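PDB 3U4F: mandelate racemase/muconate lactonizing enzyme family protein from Roseovarius nubinhibens ISM, which binds magnesium in an enolase-superfamily barrel and probably acts as a hydro-lyase or racemase. Local coordinates for residues 30-35 against 380-385; 62-67 against 98-103; 134-139 against 330-335; 163-168 against 201-206. All coordinates share one frame; numbering follows the deposited sequence.

Contact 1: residues 30-35 against 380-385; sequences TFTNEF and RSAYKV
The carbonyl oxygen of Ala382 is gripped by two donors. The backbone N of Thr32 reaches Ala382 O at 3.0 Å, and a water donates to the same Ala382 O, also at 3.0 Å. That water lies 2.7 Å from Thr30 OG1, so it ties the two strands together beside their backbone bonds. Thr30 OG1 stands between its own backbone N and carbonyl carbon (chi1 49°). There it can also meet His66 of helix 58-73, its hydrogen-bond partner outside the strands. The backbone bonds come in two antiparallel hydrogen-bonded pairs, Thr30 with Lys384 and Thr32 with Ala382. The shortest is Thr30 N to Lys384 O at 2.8 Å. Strand 382-387 is thereby added at the edge of the four-stranded antiparallel sheet that belongs to the N-terminal capping domain of the enolase superfamily. The last strand of the chain thus returns to the first. Between the bonded pairs sits the non-hydrogen-bonded pair Phe31 and Tyr383. Their side chains run side by side on one face of the sheet. Phe31 CE1 comes to 3.4 Å from Tyr383 CD1, an oblique pairing with the ring planes at 49°. Ser381 OG lies in the plane of the Phe31 ring at its edge and is hydrogen-bonded to Leu378 O. The Phe31 ring also meets Leu378 and Trp50. With Phe31 replaced by an alanine, the Tyr383 ring would probably lose its neighbour and a gap would open beside Leu378 and Trp50. The Tyr383 hydroxyl reaches Glu29 by a hydrogen bond.

Contact 2: residues 62-67 against 98-103; sequences CEVLHR and SYLRRA
Val64 points from helix 62-67 toward helix 98-103, and its two methyls divide the work. CG1 lies anti to the backbone N (chi1 169°), which sends it over the backbone of the other helix. There Val64 CG1 meets Leu100 CA at 4.0 Å and Ala103 CB, also at 4.0 Å. Val64 CG2 touches Tyr99 CB at 4.1 Å. The Val64 and Tyr99 side chains cross at about a right angle, and the valine meets the tyrosine at its CB. Ala103 points toward the first helix. Its small methyl sits against the backbone of Leu65, with Ala103 CB 3.7 Å from Leu65 CA. This lets the helix axes approach to 8.3 Å. Leu65 lies alongside, and its CD1 comes to 3.5 Å from Ala103 O. No hydrogen bond joins the two segments, so apolar contact holds them. The second subunit lies close by: its Tyr99 packs on Val64, and its Phe95 makes a cation-pi contact with Arg102. Cys62 and Leu65 also touch strand 25-32. The axes cross at -80°, and the pair forms part of the helical layer of the enolase-superfamily N-terminal domain, here at the dimer interface.

Contact 3: residues 134-139 against 330-335; sequences IRAYAS and KYLEFS. With GAI (guanidine), chain F.
The ring of Tyr137 lies over the backbone of Glu333, across the strand pair. Its CG stands between the backbone N and the carbonyl carbon (chi1 71°), which folds the ring across to strand 332-335. Glu333 CA sits under one face of the ring, 3.7 Å from its centroid, as a CH-pi contact. The edge of the same ring meets the face of Tyr331 in an offset edge-to-face pair, with the planes at 72°. Lys330 CB covers the opposite face of Tyr331. The Arg135 guanidinium has one face over Tyr331 CD1, and its NE forms a salt bridge with Asp164. Glu333 extends past the Tyr137 hydroxyl, which is hydrogen-bonded to Lys167 NZ. Glu333 OE2 takes a bond from Ser139 OG at 2.7 Å on its anti lone pair, and another from guanidine N1 at 2.7 Å. Glu333 OE1 accepts from the backbone N of Cys308, so both carboxylate oxygens are held. A leucine in place of Tyr137 would probably leave Glu333 CA without its ring cover and Lys167 NZ without that hydroxyl. Four backbone hydrogen bonds pair the strands in parallel, among them Leu332 N to Arg135 O at 2.8 Å. Here the first and last parallel strands close the modified TIM barrel of the enolase superfamily, with Glu333 in the guanidine-binding pocket at its mouth.

Contact 4: residues 163-168 against 201-206; sequences FDAFKV and ALLIDA. With MG (magnesium ion), chain E; GAI (guanidine), chain F.
Lys167 reaches along strand 201-205 toward Asp205 and the bound guanidine. Its CB and CG both rest on Leu203, each 3.7 Å from Leu203 CB, and the two side chains cross at about a right angle. CG is anti to the backbone N (chi1 -174°), which lays the chain against Leu203. CD comes next, 4.0 Å from Asp205 CB. The chain then bends at chi3 (86°), which carries CE to 3.8 Å from Asp205 OD2. At the tip, Lys167 NZ lies 2.8 Å from guanidine N3. Lys167 NZ also forms a salt bridge with Asp205 OD2, its hydrogen bond weak at 3.4 Å. The same NZ has a hydrogen bond to Tyr137 OH and a salt bridge to Glu231. Asp205 OD2 binds the magnesium ion at 2.1 Å, while Asp205 OD1 accepts from a water that is also on the metal. Glu231 and Glu257 complete the protein ligands, and guanidine binds through N2 and N3. Parallel backbone hydrogen bonds hold the two strands of this beta-alpha-beta unit in register, ending with Asp205 N to Val168 O. Lys167 NZ thus lies among carboxylates and beside the metal-bound ligand, which is consistent with the lysine and metal-bound acids of enolase-superfamily active sites.

In the fold
Contacts 3 and 4 lie in the barrel and share its sheet, since strands 132-139 and 165-169 are neighbours. They touch through the Arg135 to Asp164 salt bridge and both reach the guanidine. Their buried polar groups serve the ligand pocket, and in contact 4 the metal as well. Contacts 1 and 2 belong to the other end of the molecule, with nearest atoms about 13 Å or more from the barrel pair. They meet each other where Thr30 is hydrogen-bonded to His66. Contact 1 is a partly exposed sheet edge held by backbone bonds. Contact 2 is buried and apolar. Contact 1 encloses the other three along the chain.

Contact 1: residues 30-35 against 380-385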
# COMPACT_ATOMS: atom_id res chain seq x y z
N THR A 30 -0.93 15.57 -16.42
CA THR A 30 -1.83 14.41 -16.44
C THR A 30 -3.12 14.80 -17.13
O THR A 30 -3.58 15.95 -17.05
CB THR A 30 -2.16 13.86 -15.02
OG1 THR A 30 -2.54 14.96 -14.16
CG2 THR A 30 -0.95 13.13 -14.42
N PHE A 31 -3.69 13.82 -17.83
CA PHE A 31 -4.99 13.93 -18.48
C PHE A 31 -5.81 12.71 -18.13
O PHE A 31 -5.51 11.59 -18.59
CB PHE A 31 -4.79 13.97 -20.01
CG PHE A 31 -3.77 14.99 -20.47
CD1 PHE A 31 -4.18 16.21 -21.03
CD2 PHE A 31 -2.41 14.75 -20.35
CE1 PHE A 31 -3.25 17.13 -21.50
CE2 PHE A 31 -1.46 15.68 -20.80
CZ PHE A 31 -1.89 16.88 -21.38
N THR A 32 -6.87 12.89 -17.34
CA THR A 32 -7.45 11.76 -16.68
C THR A 32 -8.95 11.81 -16.64
O THR A 32 -9.58 12.89 -16.75
CB THR A 32 -6.84 11.59 -15.24
OG1 THR A 32 -7.08 10.27 -14.77
CG2 THR A 32 -7.45 12.63 -14.26
N ASN A 33 -9.56 10.63 -16.55
CA ASN A 33 -10.89 10.52 -15.96
C ASN A 33 -10.81 9.51 -14.81
O ASN A 33 -9.71 9.18 -14.36
CB ASN A 33 -11.98 10.20 -17.02
CG ASN A 33 -11.75 8.86 -17.76
OD1 ASN A 33 -11.14 7.92 -17.25
ND2 ASN A 33 -12.34 8.76 -18.96
N GLU A 34 -11.95 8.99 -14.36
CA GLU A 34 -11.93 8.09 -13.21
C GLU A 34 -11.41 6.69 -13.56
O GLU A 34 -11.10 5.91 -12.67
CB GLU A 34 -13.30 8.01 -12.54
CG GLU A 34 -13.68 9.28 -11.76
CD GLU A 34 -15.14 9.29 -11.27
OE1 GLU A 34 -15.84 8.25 -11.44
OE2 GLU A 34 -15.59 10.32 -10.72
N PHE A 35 -11.32 6.38 -14.86
CA PHE A 35 -10.98 5.04 -15.32
C PHE A 35 -9.53 4.87 -15.80
O PHE A 35 -8.93 3.79 -15.65
CB PHE A 35 -11.90 4.70 -16.47
CG PHE A 35 -13.36 4.81 -16.11
CD1 PHE A 35 -13.93 3.87 -15.27
CD2 PHE A 35 -14.13 5.89 -16.56
CE1 PHE A 35 -15.31 3.98 -14.90
CE2 PHE A 35 -15.49 6.01 -16.20
CZ PHE A 35 -16.07 5.06 -15.37
N ARG A 380 -11.73 16.14 -23.64
CA ARG A 380 -12.72 15.86 -22.59
C ARG A 380 -12.13 15.55 -21.21
O ARG A 380 -12.87 15.56 -20.24
CB ARG A 380 -13.63 14.71 -23.03
CG ARG A 380 -14.47 15.01 -24.27
CD ARG A 380 -15.52 13.92 -24.50
NE ARG A 380 -15.91 13.90 -25.91
CZ ARG A 380 -16.98 13.30 -26.43
NH1 ARG A 380 -17.85 12.64 -25.66
NH2 ARG A 380 -17.21 13.39 -27.74
N SER A 381 -10.82 15.34 -21.12
CA SER A 381 -10.14 14.91 -19.88
C SER A 381 -9.92 16.03 -18.86
O SER A 381 -9.98 17.21 -19.20
CB SER A 381 -8.78 14.30 -20.21
OG SER A 381 -7.84 15.32 -20.52
N ALA A 382 -9.67 15.64 -17.62
CA ALA A 382 -9.25 16.57 -16.58
C ALA A 382 -7.72 16.73 -16.66
O ALA A 382 -6.99 15.75 -16.62
CB ALA A 382 -9.69 16.05 -15.21
N TYR A 383 -7.26 17.97 -16.78
CA TYR A 383 -5.86 18.28 -16.90
C TYR A 383 -5.29 18.85 -15.63
O TYR A 383 -5.92 19.69 -14.96
CB TYR A 383 -5.68 19.32 -18.01
CG TYR A 383 -4.32 19.93 -18.19
CD1 TYR A 383 -3.31 19.22 -18.81
CD2 TYR A 383 -4.06 21.25 -17.79
CE1 TYR A 383 -2.09 19.76 -19.01
CE2 TYR A 383 -2.83 21.81 -17.99
CZ TYR A 383 -1.84 21.07 -18.61
OH TYR A 383 -0.59 21.60 -18.84
N LYS A 384 -4.07 18.41 -15.33
CA LYS A 384 -3.31 18.95 -14.21
C LYS A 384 -1.84 19.00 -14.56
O LYS A 384 -1.30 18.09 -15.21
CB LYS A 384 -3.55 18.09 -12.94
CG LYS A 384 -3.13 18.77 -11.64
CD LYS A 384 -3.72 18.00 -10.44
CE LYS A 384 -4.18 18.94 -9.30
NZ LYS A 384 -3.05 19.65 -8.69
N VAL A 385 -1.16 20.06 -14.12
CA VAL A 385 0.27 20.19 -14.39
C VAL A 385 1.09 20.58 -13.17
O VAL A 385 0.63 21.36 -12.34
CB VAL A 385 0.53 21.17 -15.61
CG1 VAL A 385 -0.02 22.59 -15.31
CG2 VAL A 385 1.99 21.22 -15.97
O HOH W 1 -5.21 15.16 -14.33

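Contact 2: residues 62-67 against 98-103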
# COMPACT_ATOMS: atom_id res chain seq x y z
N CYS A 62 -3.72 10.15 -10.23
CA CYS A 62 -3.09 11.36 -10.75
C CYS A 62 -2.89 12.44 -9.65
O CYS A 62 -1.91 13.18 -9.67
CB CYS A 62 -3.91 11.90 -11.93
SG CYS A 62 -3.74 10.86 -13.43
N GLU A 63 -3.82 12.54 -8.70
CA GLU A 63 -3.59 13.48 -7.59
C GLU A 63 -2.34 13.07 -6.77
O GLU A 63 -1.53 13.91 -6.40
CB GLU A 63 -4.82 13.60 -6.70
CG GLU A 63 -4.74 14.73 -5.65
CD GLU A 63 -4.68 16.13 -6.27
OE1 GLU A 63 -5.27 16.33 -7.35
OE2 GLU A 63 -4.03 17.02 -5.68
N VAL A 64 -2.19 11.76 -6.50
CA VAL A 64 -1.03 11.24 -5.79
C VAL A 64 0.25 11.53 -6.59
O VAL A 64 1.32 11.89 -6.05
CB VAL A 64 -1.20 9.70 -5.57
CG1 VAL A 64 0.08 9.06 -5.08
CG2 VAL A 64 -2.32 9.43 -4.60
N LEU A 65 0.14 11.39 -7.91
CA LEU A 65 1.29 11.68 -8.77
C LEU A 65 1.76 13.12 -8.55
O LEU A 65 2.96 13.37 -8.32
CB LEU A 65 0.92 11.46 -10.25
CG LEU A 65 2.09 11.39 -11.25
CD1 LEU A 65 1.68 10.69 -12.55
CD2 LEU A 65 2.55 12.79 -11.56
N HIS A 66 0.84 14.07 -8.63
CA HIS A 66 1.22 15.49 -8.48
C HIS A 66 1.65 15.80 -7.04
O HIS A 66 2.61 16.54 -6.82
CB HIS A 66 0.10 16.43 -8.96
CG HIS A 66 -0.08 16.41 -10.44
ND1 HIS A 66 0.82 17.00 -11.31
CD2 HIS A 66 -1.04 15.86 -11.22
CE1 HIS A 66 0.43 16.79 -12.55
NE2 HIS A 66 -0.70 16.10 -12.53
N ARG A 67 0.97 15.18 -6.08
CA ARG A 67 1.25 15.44 -4.66
C ARG A 67 2.56 14.82 -4.16
O ARG A 67 3.28 15.42 -3.34
CB ARG A 67 0.09 14.92 -3.81
CG ARG A 67 0.15 15.38 -2.32
CD ARG A 67 -0.34 16.85 -2.14
NE ARG A 67 -1.69 17.01 -2.64
CZ ARG A 67 -2.80 16.81 -1.93
NH1 ARG A 67 -2.75 16.47 -0.64
NH2 ARG A 67 -3.98 16.97 -2.52
N SER A 98 -0.13 0.63 -3.03
CA SER A 98 -0.50 0.69 -4.43
C SER A 98 -0.51 2.08 -5.05
O SER A 98 0.07 2.28 -6.12
CB SER A 98 -1.87 0.03 -4.61
OG SER A 98 -2.20 -0.04 -5.96
N TYR A 99 -1.14 3.06 -4.40
CA TYR A 99 -1.34 4.35 -5.11
C TYR A 99 -0.04 5.02 -5.53
O TYR A 99 0.08 5.52 -6.66
CB TYR A 99 -2.25 5.31 -4.34
CG TYR A 99 -3.73 5.11 -4.63
CD1 TYR A 99 -4.28 5.47 -5.89
CD2 TYR A 99 -4.59 4.58 -3.67
CE1 TYR A 99 -5.61 5.30 -6.16
CE2 TYR A 99 -5.95 4.38 -3.95
CZ TYR A 99 -6.46 4.78 -5.17
OH TYR A 99 -7.80 4.60 -5.44
N LEU A 100 0.94 5.04 -4.63
CA LEU A 100 2.19 5.69 -4.96
C LEU A 100 2.82 5.03 -6.20
O LEU A 100 3.36 5.73 -7.06
CB LEU A 100 3.16 5.65 -3.78
CG LEU A 100 4.45 6.49 -3.96
CD1 LEU A 100 4.18 7.99 -3.89
CD2 LEU A 100 5.52 6.10 -2.90
N ARG A 101 2.78 3.71 -6.24
CA ARG A 101 3.36 2.97 -7.33
C ARG A 101 2.59 3.10 -8.64
O ARG A 101 3.19 3.24 -9.72
CB ARG A 101 3.66 1.52 -6.87
CG ARG A 101 4.83 1.55 -5.85
CD ARG A 101 4.68 0.64 -4.66
NE ARG A 101 5.77 0.82 -3.69
CZ ARG A 101 5.73 1.69 -2.67
NH1 ARG A 101 4.66 2.46 -2.46
NH2 ARG A 101 6.78 1.81 -1.86
N ARG A 102 1.26 3.13 -8.56
CA ARG A 102 0.44 3.36 -9.76
C ARG A 102 0.79 4.71 -10.38
O ARG A 102 0.79 4.86 -11.62
CB ARG A 102 -1.06 3.33 -9.42
CG ARG A 102 -1.60 1.94 -8.98
CD ARG A 102 -2.97 2.11 -8.34
NE ARG A 102 -3.57 0.84 -7.90
CZ ARG A 102 -4.61 0.26 -8.51
NH1 ARG A 102 -5.17 0.80 -9.61
NH2 ARG A 102 -5.06 -0.87 -8.04
N ALA A 103 1.09 5.69 -9.52
CA ALA A 103 1.40 7.06 -9.96
C ALA A 103 2.81 7.09 -10.59
O ALA A 103 3.02 7.62 -11.69
CB ALA A 103 1.32 8.02 -8.74

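Contact 3: residues 134-139 against 330-335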
# COMPACT_ATOMS: atom_id res chain seq x y z
N ILE A 134 4.27 -11.49 -30.52
CA ILE A 134 4.14 -12.12 -29.20
C ILE A 134 2.89 -12.97 -29.23
O ILE A 134 1.78 -12.48 -29.54
CB ILE A 134 3.96 -11.07 -28.05
CG1 ILE A 134 5.06 -10.02 -28.05
CG2 ILE A 134 4.01 -11.74 -26.66
CD1 ILE A 134 4.70 -8.76 -28.79
N ARG A 135 3.03 -14.22 -28.83
CA ARG A 135 1.89 -15.11 -28.68
C ARG A 135 0.96 -14.53 -27.65
O ARG A 135 1.41 -14.11 -26.59
CB ARG A 135 2.35 -16.47 -28.16
CG ARG A 135 1.21 -17.50 -28.05
CD ARG A 135 1.77 -18.83 -27.58
NE ARG A 135 0.72 -19.84 -27.44
CZ ARG A 135 0.87 -20.97 -26.75
NH1 ARG A 135 2.00 -21.21 -26.09
NH2 ARG A 135 -0.13 -21.84 -26.68
N ALA A 136 -0.34 -14.53 -27.94
CA ALA A 136 -1.31 -14.00 -26.95
C ALA A 136 -2.20 -15.12 -26.43
O ALA A 136 -2.51 -16.07 -27.17
CB ALA A 136 -2.15 -12.91 -27.57
N TYR A 137 -2.64 -15.02 -25.18
CA TYR A 137 -3.75 -15.85 -24.74
C TYR A 137 -5.01 -15.02 -24.55
O TYR A 137 -4.95 -13.90 -24.04
CB TYR A 137 -3.39 -16.69 -23.50
CG TYR A 137 -3.25 -15.97 -22.15
CD1 TYR A 137 -4.35 -15.80 -21.31
CD2 TYR A 137 -1.98 -15.58 -21.68
CE1 TYR A 137 -4.20 -15.19 -20.04
CE2 TYR A 137 -1.81 -15.00 -20.43
CZ TYR A 137 -2.93 -14.81 -19.60
OH TYR A 137 -2.77 -14.24 -18.35
N ALA A 138 -6.14 -15.59 -24.97
CA ALA A 138 -7.46 -14.99 -24.80
C ALA A 138 -7.88 -15.09 -23.33
O ALA A 138 -8.01 -16.17 -22.79
CB ALA A 138 -8.47 -15.71 -25.69
N SER A 139 -8.01 -13.94 -22.68
CA SER A 139 -8.25 -13.94 -21.26
C SER A 139 -9.69 -13.47 -20.99
O SER A 139 -10.06 -12.32 -21.25
CB SER A 139 -7.22 -13.08 -20.53
OG SER A 139 -7.31 -13.25 -19.13
N LYS A 330 5.24 -17.46 -21.71
CA LYS A 330 4.77 -18.09 -22.95
C LYS A 330 3.93 -17.19 -23.83
O LYS A 330 3.77 -17.45 -25.02
CB LYS A 330 3.97 -19.36 -22.64
CG LYS A 330 4.78 -20.48 -21.96
CD LYS A 330 3.85 -21.60 -21.50
CE LYS A 330 4.66 -22.81 -20.96
NZ LYS A 330 3.67 -23.81 -20.41
N TYR A 331 3.36 -16.15 -23.24
CA TYR A 331 2.29 -15.41 -23.90
C TYR A 331 1.89 -14.15 -23.14
O TYR A 331 2.12 -14.01 -21.94
CB TYR A 331 1.03 -16.26 -24.19
CG TYR A 331 0.81 -17.43 -23.23
CD1 TYR A 331 0.49 -18.69 -23.71
CD2 TYR A 331 0.93 -17.26 -21.85
CE1 TYR A 331 0.30 -19.79 -22.82
CE2 TYR A 331 0.77 -18.34 -20.95
CZ TYR A 331 0.47 -19.60 -21.46
OH TYR A 331 0.31 -20.64 -20.59
N LEU A 332 1.29 -13.27 -23.93
CA LEU A 332 0.69 -12.01 -23.52
C LEU A 332 -0.75 -12.26 -23.06
O LEU A 332 -1.54 -12.79 -23.82
CB LEU A 332 0.66 -11.11 -24.76
CG LEU A 332 -0.11 -9.79 -24.63
CD1 LEU A 332 0.75 -8.82 -23.81
CD2 LEU A 332 -0.42 -9.20 -26.02
N GLU A 333 -1.10 -11.81 -21.84
CA GLU A 333 -2.51 -11.78 -21.43
C GLU A 333 -3.29 -10.78 -22.28
O GLU A 333 -2.96 -9.60 -22.32
CB GLU A 333 -2.66 -11.38 -19.97
CG GLU A 333 -4.14 -11.45 -19.58
CD GLU A 333 -4.40 -11.35 -18.12
OE1 GLU A 333 -3.51 -10.91 -17.38
OE2 GLU A 333 -5.53 -11.74 -17.73
N PHE A 334 -4.33 -11.25 -22.95
CA PHE A 334 -5.07 -10.42 -23.88
C PHE A 334 -6.54 -10.51 -23.54
O PHE A 334 -7.19 -11.52 -23.84
CB PHE A 334 -4.85 -10.84 -25.33
CG PHE A 334 -5.38 -9.82 -26.32
CD1 PHE A 334 -4.59 -8.75 -26.74
CD2 PHE A 334 -6.69 -9.94 -26.81
CE1 PHE A 334 -5.09 -7.80 -27.64
CE2 PHE A 334 -7.21 -8.97 -27.69
CZ PHE A 334 -6.42 -7.93 -28.12
N SER A 335 -7.08 -9.47 -22.92
CA SER A 335 -8.50 -9.47 -22.54
C SER A 335 -9.42 -9.54 -23.78
O SER A 335 -9.31 -8.73 -24.71
CB SER A 335 -8.89 -8.22 -21.74
OG SER A 335 -10.30 -8.28 -21.49
C GAI F . -5.94 -11.80 -14.33
N1 GAI F . -6.57 -11.24 -15.34
N2 GAI F . -6.36 -11.76 -13.02
N3 GAI F . -4.76 -12.41 -14.54
O HOH W 2 4.65 -19.60 -26.12

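Contact 4: residues 163-168 against 201-206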
# COMPACT_ATOMS: atom_id res chain seq x y z
N PHE A 163 -6.23 -17.48 -31.81
CA PHE A 163 -5.73 -17.79 -30.46
C PHE A 163 -5.57 -19.31 -30.32
O PHE A 163 -6.41 -20.04 -30.82
CB PHE A 163 -6.72 -17.34 -29.37
CG PHE A 163 -6.88 -15.85 -29.24
CD1 PHE A 163 -5.90 -15.08 -28.63
CD2 PHE A 163 -8.04 -15.23 -29.69
CE1 PHE A 163 -6.07 -13.68 -28.47
CE2 PHE A 163 -8.22 -13.84 -29.54
CZ PHE A 163 -7.22 -13.06 -28.94
N ASP A 164 -4.51 -19.75 -29.63
CA ASP A 164 -4.35 -21.18 -29.30
C ASP A 164 -4.11 -21.39 -27.81
O ASP A 164 -3.65 -22.45 -27.40
CB ASP A 164 -3.22 -21.81 -30.12
CG ASP A 164 -1.83 -21.31 -29.74
OD1 ASP A 164 -1.66 -20.46 -28.82
OD2 ASP A 164 -0.86 -21.79 -30.38
N ALA A 165 -4.38 -20.35 -27.03
CA ALA A 165 -4.28 -20.36 -25.56
C ALA A 165 -5.43 -19.54 -24.98
O ALA A 165 -5.78 -18.48 -25.53
CB ALA A 165 -2.94 -19.78 -25.13
N PHE A 166 -6.00 -20.00 -23.87
CA PHE A 166 -7.27 -19.45 -23.36
C PHE A 166 -7.28 -19.54 -21.84
O PHE A 166 -6.96 -20.59 -21.28
CB PHE A 166 -8.48 -20.23 -23.90
CG PHE A 166 -8.49 -20.39 -25.41
CD1 PHE A 166 -9.18 -19.50 -26.20
CD2 PHE A 166 -7.79 -21.44 -26.00
CE1 PHE A 166 -9.18 -19.64 -27.60
CE2 PHE A 166 -7.75 -21.57 -27.39
CZ PHE A 166 -8.45 -20.66 -28.18
N LYS A 167 -7.63 -18.44 -21.17
CA LYS A 167 -7.70 -18.46 -19.70
C LYS A 167 -9.13 -18.19 -19.23
O LYS A 167 -9.77 -17.24 -19.69
CB LYS A 167 -6.71 -17.46 -19.06
CG LYS A 167 -6.65 -17.56 -17.53
CD LYS A 167 -5.49 -16.78 -16.94
CE LYS A 167 -5.88 -15.33 -16.72
NZ LYS A 167 -4.69 -14.62 -16.18
N VAL A 168 -9.61 -19.03 -18.30
CA VAL A 168 -10.93 -18.86 -17.70
C VAL A 168 -10.78 -18.75 -16.17
O VAL A 168 -9.67 -18.81 -15.65
CB VAL A 168 -11.89 -20.03 -18.10
CG1 VAL A 168 -12.00 -20.10 -19.60
CG2 VAL A 168 -11.39 -21.32 -17.53
N ALA A 201 -3.74 -24.62 -25.41
CA ALA A 201 -3.23 -24.37 -24.07
C ALA A 201 -4.37 -23.80 -23.22
O ALA A 201 -5.07 -22.83 -23.63
CB ALA A 201 -2.04 -23.44 -24.09
N LEU A 202 -4.59 -24.40 -22.05
CA LEU A 202 -5.66 -23.94 -21.19
C LEU A 202 -5.10 -23.47 -19.84
O LEU A 202 -4.32 -24.18 -19.20
CB LEU A 202 -6.73 -25.02 -20.99
CG LEU A 202 -7.49 -25.50 -22.24
CD1 LEU A 202 -8.39 -26.71 -21.88
CD2 LEU A 202 -8.30 -24.37 -22.93
N LEU A 203 -5.51 -22.27 -19.45
CA LEU A 203 -5.02 -21.60 -18.24
C LEU A 203 -6.23 -21.31 -17.36
O LEU A 203 -7.35 -21.18 -17.86
CB LEU A 203 -4.37 -20.25 -18.61
CG LEU A 203 -3.18 -20.14 -19.55
CD1 LEU A 203 -3.54 -20.35 -21.02
CD2 LEU A 203 -2.55 -18.70 -19.38
N ILE A 204 -6.04 -21.19 -16.05
CA ILE A 204 -7.15 -20.83 -15.19
C ILE A 204 -6.62 -19.91 -14.11
O ILE A 204 -5.43 -19.94 -13.78
CB ILE A 204 -7.87 -22.09 -14.57
CG1 ILE A 204 -9.30 -21.77 -14.10
CG2 ILE A 204 -7.01 -22.75 -13.49
CD1 ILE A 204 -10.22 -23.04 -14.06
N ASP A 205 -7.51 -19.11 -13.55
CA ASP A 205 -7.10 -18.13 -12.55
C ASP A 205 -8.17 -18.17 -11.45
O ASP A 205 -9.35 -17.99 -11.74
CB ASP A 205 -7.07 -16.76 -13.23
CG ASP A 205 -6.38 -15.68 -12.40
OD1 ASP A 205 -6.35 -15.78 -11.17
OD2 ASP A 205 -5.85 -14.71 -13.02
N ALA A 206 -7.74 -18.41 -10.21
CA ALA A 206 -8.64 -18.56 -9.05
C ALA A 206 -8.78 -17.27 -8.26
O ALA A 206 -9.51 -17.20 -7.26
CB ALA A 206 -8.15 -19.69 -8.14
MG MG E . -4.68 -13.02 -12.46
C GAI F . -5.94 -11.80 -14.33
N1 GAI F . -6.57 -11.24 -15.34
N2 GAI F . -6.36 -11.76 -13.02
N3 GAI F . -4.76 -12.41 -14.54
O HOH W 3 -5.02 -13.55 -10.57